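PDB 5T87: CdiI immunity protein from Cupriavidus taiwanensis, which probably neutralises its cognate CdiA toxin by binding it directly, protecting the cell that makes it from contact-dependent growth inhibition. Local coordinates for residues A[40-45]-A[68-73]; A[87-92]-A[107-112]. One frame throughout, in Å; residues are numbered along the deposited sequence.

Interaction 1. Residues A[40-45]-A[68-73]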
loop_
_atom_site.group_PDB
_atom_site.type_symbol
_atom_site.label_atom_id
_atom_site.label_comp_id
_atom_site.label_asym_id
_atom_site.label_seq_id
_atom_site.Cartn_x
_atom_site.Cartn_y
_atom_site.Cartn_z
ATOM N N ASP A 40 14.258 5.602 2.611
ATOM C CA ASP A 40 14.343 5.428 4.067
ATOM C C ASP A 40 14.172 6.696 4.873
ATOM O O ASP A 40 14.064 6.625 6.081
ATOM C CB ASP A 40 15.688 4.780 4.437
ATOM C CG ASP A 40 15.737 3.297 4.092
ATOM O OD1 ASP A 40 14.653 2.709 3.881
ATOM O OD2 ASP A 40 16.850 2.717 4.037
ATOM N N ASP A 41 14.161 7.842 4.208
ATOM C CA ASP A 41 14.096 9.149 4.850
ATOM C C ASP A 41 12.613 9.537 4.965
ATOM O O ASP A 41 12.047 10.154 4.051
ATOM C CB ASP A 41 14.893 10.147 3.997
ATOM C CG ASP A 41 14.923 11.549 4.570
ATOM O OD1 ASP A 41 14.048 11.973 5.365
ATOM O OD2 ASP A 41 15.858 12.275 4.184
ATOM N N TRP A 42 11.998 9.154 6.086
ATOM C CA TRP A 42 10.612 9.476 6.404
ATOM C C TRP A 42 10.201 10.894 6.004
ATOM O O TRP A 42 9.239 11.074 5.276
ATOM C CB TRP A 42 10.292 9.265 7.901
ATOM C CG TRP A 42 8.937 9.793 8.228
ATOM C CD1 TRP A 42 8.647 11.006 8.804
ATOM C CD2 TRP A 42 7.668 9.192 7.919
ATOM N NE1 TRP A 42 7.287 11.176 8.897
ATOM C CE2 TRP A 42 6.661 10.083 8.367
ATOM C CE3 TRP A 42 7.280 7.972 7.341
ATOM C CZ2 TRP A 42 5.303 9.806 8.241
ATOM C CZ3 TRP A 42 5.920 7.691 7.226
ATOM C CH2 TRP A 42 4.951 8.605 7.677
ATOM N N GLU A 43 10.921 11.891 6.486
ATOM C CA GLU A 43 10.523 13.273 6.248
ATOM C C GLU A 43 10.538 13.617 4.767
ATOM O O GLU A 43 9.569 14.149 4.246
ATOM C CB GLU A 43 11.401 14.244 7.043
ATOM C CG GLU A 43 11.198 14.150 8.552
ATOM C CD GLU A 43 9.849 14.653 9.050
ATOM O OE1 GLU A 43 9.189 15.446 8.359
ATOM O OE2 GLU A 43 9.456 14.275 10.179
ATOM N N TRP A 44 11.626 13.290 4.090
ATOM C CA TRP A 44 11.736 13.518 2.645
ATOM C C TRP A 44 10.614 12.819 1.863
ATOM O O TRP A 44 9.991 13.410 0.986
ATOM C CB TRP A 44 13.102 13.033 2.163
ATOM C CG TRP A 44 13.437 13.406 0.790
ATOM C CD1 TRP A 44 14.109 14.525 0.374
ATOM C CD2 TRP A 44 13.137 12.655 -0.382
ATOM N NE1 TRP A 44 14.239 14.508 -1.006
ATOM C CE2 TRP A 44 13.650 13.373 -1.488
ATOM C CE3 TRP A 44 12.485 11.439 -0.606
ATOM C CZ2 TRP A 44 13.530 12.914 -2.789
ATOM C CZ3 TRP A 44 12.360 10.985 -1.901
ATOM C CH2 TRP A 44 12.879 11.726 -2.981
ATOM N N ALA A 45 10.363 11.562 2.203
ATOM C CA ALA A 45 9.344 10.764 1.527
ATOM C C ALA A 45 7.899 11.165 1.859
ATOM O O ALA A 45 7.054 11.196 0.959
ATOM C CB ALA A 45 9.555 9.295 1.843
ATOM N N THR A 68 -2.040 5.021 0.327
ATOM C CA THR A 68 -1.616 3.636 0.494
ATOM C C THR A 68 -0.094 3.553 0.642
ATOM O O THR A 68 0.409 2.836 1.505
ATOM C CB THR A 68 -2.156 2.764 -0.673
ATOM O OG1 THR A 68 -3.547 2.517 -0.451
ATOM C CG2 THR A 68 -1.437 1.421 -0.796
ATOM N N CYS A 69 0.625 4.315 -0.174
ATOM C CA CYS A 69 2.079 4.420 -0.052
ATOM C C CYS A 69 2.550 4.965 1.300
ATOM O O CYS A 69 3.580 4.526 1.821
ATOM C CB CYS A 69 2.654 5.272 -1.179
ATOM S SG CYS A 69 2.700 4.374 -2.733
ATOM N N VAL A 70 1.800 5.904 1.870
ATOM C CA VAL A 70 2.113 6.398 3.228
ATOM C C VAL A 70 1.980 5.241 4.225
ATOM O O VAL A 70 2.790 5.120 5.162
ATOM C CB VAL A 70 1.256 7.637 3.618
ATOM C CG1 VAL A 70 1.373 7.981 5.103
ATOM C CG2 VAL A 70 1.664 8.844 2.778
ATOM N N GLY A 71 0.987 4.382 3.985
ATOM C CA GLY A 71 0.819 3.135 4.728
ATOM C C GLY A 71 2.027 2.233 4.652
ATOM O O GLY A 71 2.405 1.617 5.645
ATOM N N HIS A 72 2.634 2.167 3.473
ATOM C CA HIS A 72 3.819 1.345 3.268
ATOM C C HIS A 72 5.012 1.901 3.997
ATOM O O HIS A 72 5.747 1.137 4.634
ATOM C CB HIS A 72 4.155 1.196 1.784
ATOM C CG HIS A 72 3.116 0.462 1.014
ATOM N ND1 HIS A 72 2.469 -0.646 1.513
ATOM C CD2 HIS A 72 2.602 0.676 -0.217
ATOM C CE1 HIS A 72 1.603 -1.090 0.622
ATOM N NE2 HIS A 72 1.659 -0.300 -0.435
ATOM N N LEU A 73 5.221 3.212 3.908
ATOM C CA LEU A 73 6.299 3.846 4.672
ATOM C C LEU A 73 6.191 3.534 6.147
ATOM O O LEU A 73 7.167 3.136 6.765
ATOM C CB LEU A 73 6.281 5.346 4.518
ATOM C CG LEU A 73 6.841 5.935 3.243
ATOM C CD1 LEU A 73 6.901 7.451 3.404
ATOM C CD2 LEU A 73 8.225 5.378 2.959
#

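Interaction 2. Residues A[87-92]-A[107-112]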
loop_
_atom_site.group_PDB
_atom_site.type_symbol
_atom_site.label_atom_id
_atom_site.label_comp_id
_atom_site.label_asym_id
_atom_site.label_seq_id
_atom_site.Cartn_x
_atom_site.Cartn_y
_atom_site.Cartn_z
ATOM N N GLU A 87 -2.245 12.107 12.284
ATOM C CA GLU A 87 -3.058 13.312 12.034
ATOM C C GLU A 87 -3.376 13.434 10.548
ATOM O O GLU A 87 -4.509 13.795 10.172
ATOM C CB GLU A 87 -2.376 14.599 12.556
ATOM C CG GLU A 87 -2.679 14.866 14.032
ATOM C CD GLU A 87 -1.664 15.758 14.759
ATOM O OE1 GLU A 87 -1.210 16.781 14.194
ATOM O OE2 GLU A 87 -1.338 15.437 15.923
ATOM N N PHE A 88 -2.374 13.123 9.721
ATOM C CA PHE A 88 -2.535 13.069 8.266
ATOM C C PHE A 88 -3.621 12.079 7.818
ATOM O O PHE A 88 -4.562 12.448 7.114
ATOM C CB PHE A 88 -1.213 12.713 7.605
ATOM C CG PHE A 88 -1.342 12.408 6.158
ATOM C CD1 PHE A 88 -1.619 13.422 5.248
ATOM C CD2 PHE A 88 -1.221 11.099 5.694
ATOM C CE1 PHE A 88 -1.751 13.148 3.899
ATOM C CE2 PHE A 88 -1.342 10.820 4.347
ATOM C CZ PHE A 88 -1.605 11.846 3.448
ATOM N N LEU A 89 -3.505 10.836 8.256
ATOM C CA LEU A 89 -4.452 9.815 7.828
ATOM C C LEU A 89 -5.860 10.070 8.364
ATOM O O LEU A 89 -6.849 9.829 7.653
ATOM C CB LEU A 89 -3.964 8.429 8.238
ATOM C CG LEU A 89 -2.648 7.979 7.593
ATOM C CD1 LEU A 89 -2.149 6.694 8.239
ATOM C CD2 LEU A 89 -2.798 7.805 6.093
ATOM N N LEU A 90 -5.948 10.557 9.602
ATOM C CA LEU A 90 -7.234 10.894 10.197
ATOM C C LEU A 90 -7.895 12.100 9.544
ATOM O O LEU A 90 -9.124 12.179 9.510
ATOM C CB LEU A 90 -7.084 11.174 11.687
ATOM C CG LEU A 90 -6.819 9.982 12.607
ATOM C CD1 LEU A 90 -6.624 10.536 14.017
ATOM C CD2 LEU A 90 -7.936 8.942 12.573
ATOM N N SER A 91 -7.095 13.042 9.043
ATOM C CA SER A 91 -7.646 14.236 8.404
ATOM C C SER A 91 -8.328 13.943 7.069
ATOM O O SER A 91 -9.070 14.789 6.569
ATOM C CB SER A 91 -6.576 15.316 8.217
ATOM O OG SER A 91 -5.570 14.897 7.324
ATOM N N LEU A 92 -8.093 12.751 6.514
ATOM C CA LEU A 92 -8.704 12.312 5.245
ATOM C C LEU A 92 -9.983 11.467 5.373
ATOM O O LEU A 92 -10.692 11.275 4.380
ATOM C CB LEU A 92 -7.684 11.499 4.449
ATOM C CG LEU A 92 -6.302 12.125 4.243
ATOM C CD1 LEU A 92 -5.335 11.096 3.684
ATOM C CD2 LEU A 92 -6.367 13.356 3.357
ATOM N N ASP A 107 -4.610 1.056 9.386
ATOM C CA ASP A 107 -4.354 -0.347 9.742
ATOM C C ASP A 107 -2.848 -0.615 9.760
ATOM O O ASP A 107 -2.348 -1.217 10.698
ATOM C CB ASP A 107 -5.036 -1.323 8.757
ATOM C CG ASP A 107 -6.543 -1.487 9.007
ATOM O OD1 ASP A 107 -7.088 -0.800 9.899
ATOM O OD2 ASP A 107 -7.185 -2.318 8.306
ATOM N N ASP A 108 -2.142 -0.149 8.727
ATOM C CA ASP A 108 -0.693 -0.340 8.620
ATOM C C ASP A 108 0.050 0.371 9.749
ATOM O O ASP A 108 0.963 -0.201 10.350
ATOM C CB ASP A 108 -0.166 0.100 7.231
ATOM C CG ASP A 108 -0.705 -0.772 6.078
ATOM O OD1 ASP A 108 -1.484 -1.721 6.346
ATOM O OD2 ASP A 108 -0.339 -0.516 4.905
ATOM N N LEU A 109 -0.369 1.596 10.055
ATOM C CA LEU A 109 0.235 2.377 11.137
ATOM C C LEU A 109 0.057 1.701 12.494
ATOM O O LEU A 109 1.034 1.470 13.212
ATOM C CB LEU A 109 -0.362 3.785 11.191
ATOM C CG LEU A 109 0.361 4.804 12.078
ATOM C CD1 LEU A 109 1.795 5.014 11.611
ATOM C CD2 LEU A 109 -0.387 6.134 12.114
ATOM N N ARG A 110 -1.188 1.353 12.807
ATOM C CA ARG A 110 -1.540 0.779 14.106
ATOM C C ARG A 110 -0.845 -0.572 14.379
ATOM O O ARG A 110 -0.487 -0.872 15.521
ATOM C CB ARG A 110 -3.064 0.620 14.227
ATOM C CG ARG A 110 -3.877 1.915 14.081
ATOM C CD ARG A 110 -3.982 2.703 15.378
ATOM N NE ARG A 110 -4.403 4.108 15.213
ATOM C CZ ARG A 110 -5.650 4.535 14.965
ATOM N NH1 ARG A 110 -5.891 5.849 14.867
ATOM N NH2 ARG A 110 -6.660 3.669 14.797
ATOM N N ILE A 111 -0.649 -1.371 13.335
ATOM C CA ILE A 111 -0.049 -2.697 13.469
ATOM C C ILE A 111 1.462 -2.566 13.662
ATOM O O ILE A 111 2.015 -3.022 14.667
ATOM C CB ILE A 111 -0.344 -3.579 12.224
ATOM C CG1 ILE A 111 -1.829 -3.993 12.172
ATOM C CG2 ILE A 111 0.578 -4.795 12.168
ATOM C CD1 ILE A 111 -2.213 -5.173 13.047
ATOM N N PHE A 112 2.118 -1.956 12.684
ATOM C CA PHE A 112 3.574 -1.941 12.629
ATOM C C PHE A 112 4.219 -0.947 13.574
ATOM O O PHE A 112 5.397 -1.088 13.880
ATOM C CB PHE A 112 4.058 -1.698 11.189
ATOM C CG PHE A 112 3.890 -2.891 10.315
ATOM C CD1 PHE A 112 4.852 -3.889 10.301
ATOM C CD2 PHE A 112 2.749 -3.050 9.544
ATOM C CE1 PHE A 112 4.690 -5.024 9.519
ATOM C CE2 PHE A 112 2.579 -4.181 8.760
ATOM C CZ PHE A 112 3.550 -5.174 8.750
#

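Interaction 1. Residues A[40-45]-A[68-73]
The indole of W42 reaches L73 with the far corner of its benzene half: CZ3 lies 3.6 Å from L73 CB, and the indole and the leucine side chain meet obliquely. This is helix-to-helix packing in a mainly helical fold, joining the first turn of helix 42-53 to the C-terminal half of helix 60-76. Farther along the same rim, W42 CH2 only grazes V70 CG1 at 4.5 Å. At the indole edge, in the ring plane, lies the carboxylate oxygen OE2 of E43, while L80, D81 and A85 also touch the indole and F46 stacks with it. With chi1 at 172°, CG of W42 stands opposite the backbone N, which carries the indole across to helix 60-76. L73 answers with a branched aliphatic chain. Its CD1 fits between the indole, 4.0 Å from W42 CZ3, and the methyl of A45, whose CB is 3.6 Å from L73 CD1; a one-carbon side chain suits this buried position. L49 packs on L73 as well, and I35 of helix 25-38 on A45. H72, the residue before L73, points to another side of the helix and contacts the CdiA toxin chain, its NE2 hydrogen-bonded to NE2 of H46 of that chain. D41 is the N-cap of helix 42-53: D41 OD1 accepts from W44 N at 3.0 Å in a nearly straight bond (174°), the N-H arriving from above the carboxylate plane.

Interaction 2. Residues A[87-92]-A[107-112]
L89 and L109 meet by their methyl ends, CD1 of L89 lying 4.3 Å from CD2 of L109, a loose apolar touch between two helices whose nearest CA atoms, those of this same pair, are 9.4 Å apart. Each leucine directs its CB toward the opposite helix, and the branched ends bridge the gap between the backbones. Beside this pair runs R110, which reaches across the outer side of the contact. From CB the chain goes to CG, and a turn about the CB-CG bond (chi2 -84°) swings CD and the guanidinium toward helix 82-91. CB, CG and CD are its apolar stem, and the polar end begins at NE, which is hydrogen-bonded to a residue just outside the segments. At the tip NH1 approaches L90, 4.4 Å from CD2 of that leucine, which sits oblique to the guanidinium plane. The same NH1 forms a salt bridge with E86 OE2, one residue before segment 87-92, so the charge is paired while the methyl passes loosely beside the group. An arginine suits this exposed margin because its long stem spans the distance and its end can serve both an acid and an aliphatic neighbour. L90, exposed itself, also touches L106. S91 OG donates to F88 O at 2.7 Å, turning its hydroxyl back onto the backbone. D108 of helix 96-114 forms salt bridges to R23 and R50 of the CdiA toxin chain. The contact ties helix 82-91 to the C-terminal helix 96-114, and on its buried side helix 60-76 packs against both, V70 meeting F88 and A74 meeting L109.

How the interactions relate
Interaction 1 lies in the core, all four touching residues buried and the contact's centre about 6 Å from the centre of the chain; interaction 2 is farther out, its centre about 12 Å from the chain centre, with a buried leucine pair and an exposed arginine-leucine margin. Accordingly the first is wholly apolar across its interface and buries about twice the area, whereas the second adds a charged group. They share no helix but adjoin through helix 60-76, where G71 O of interaction 1 meets D108 CB of interaction 2 at 3.4 Å. Both include a toxin-binding residue, H72 and D108.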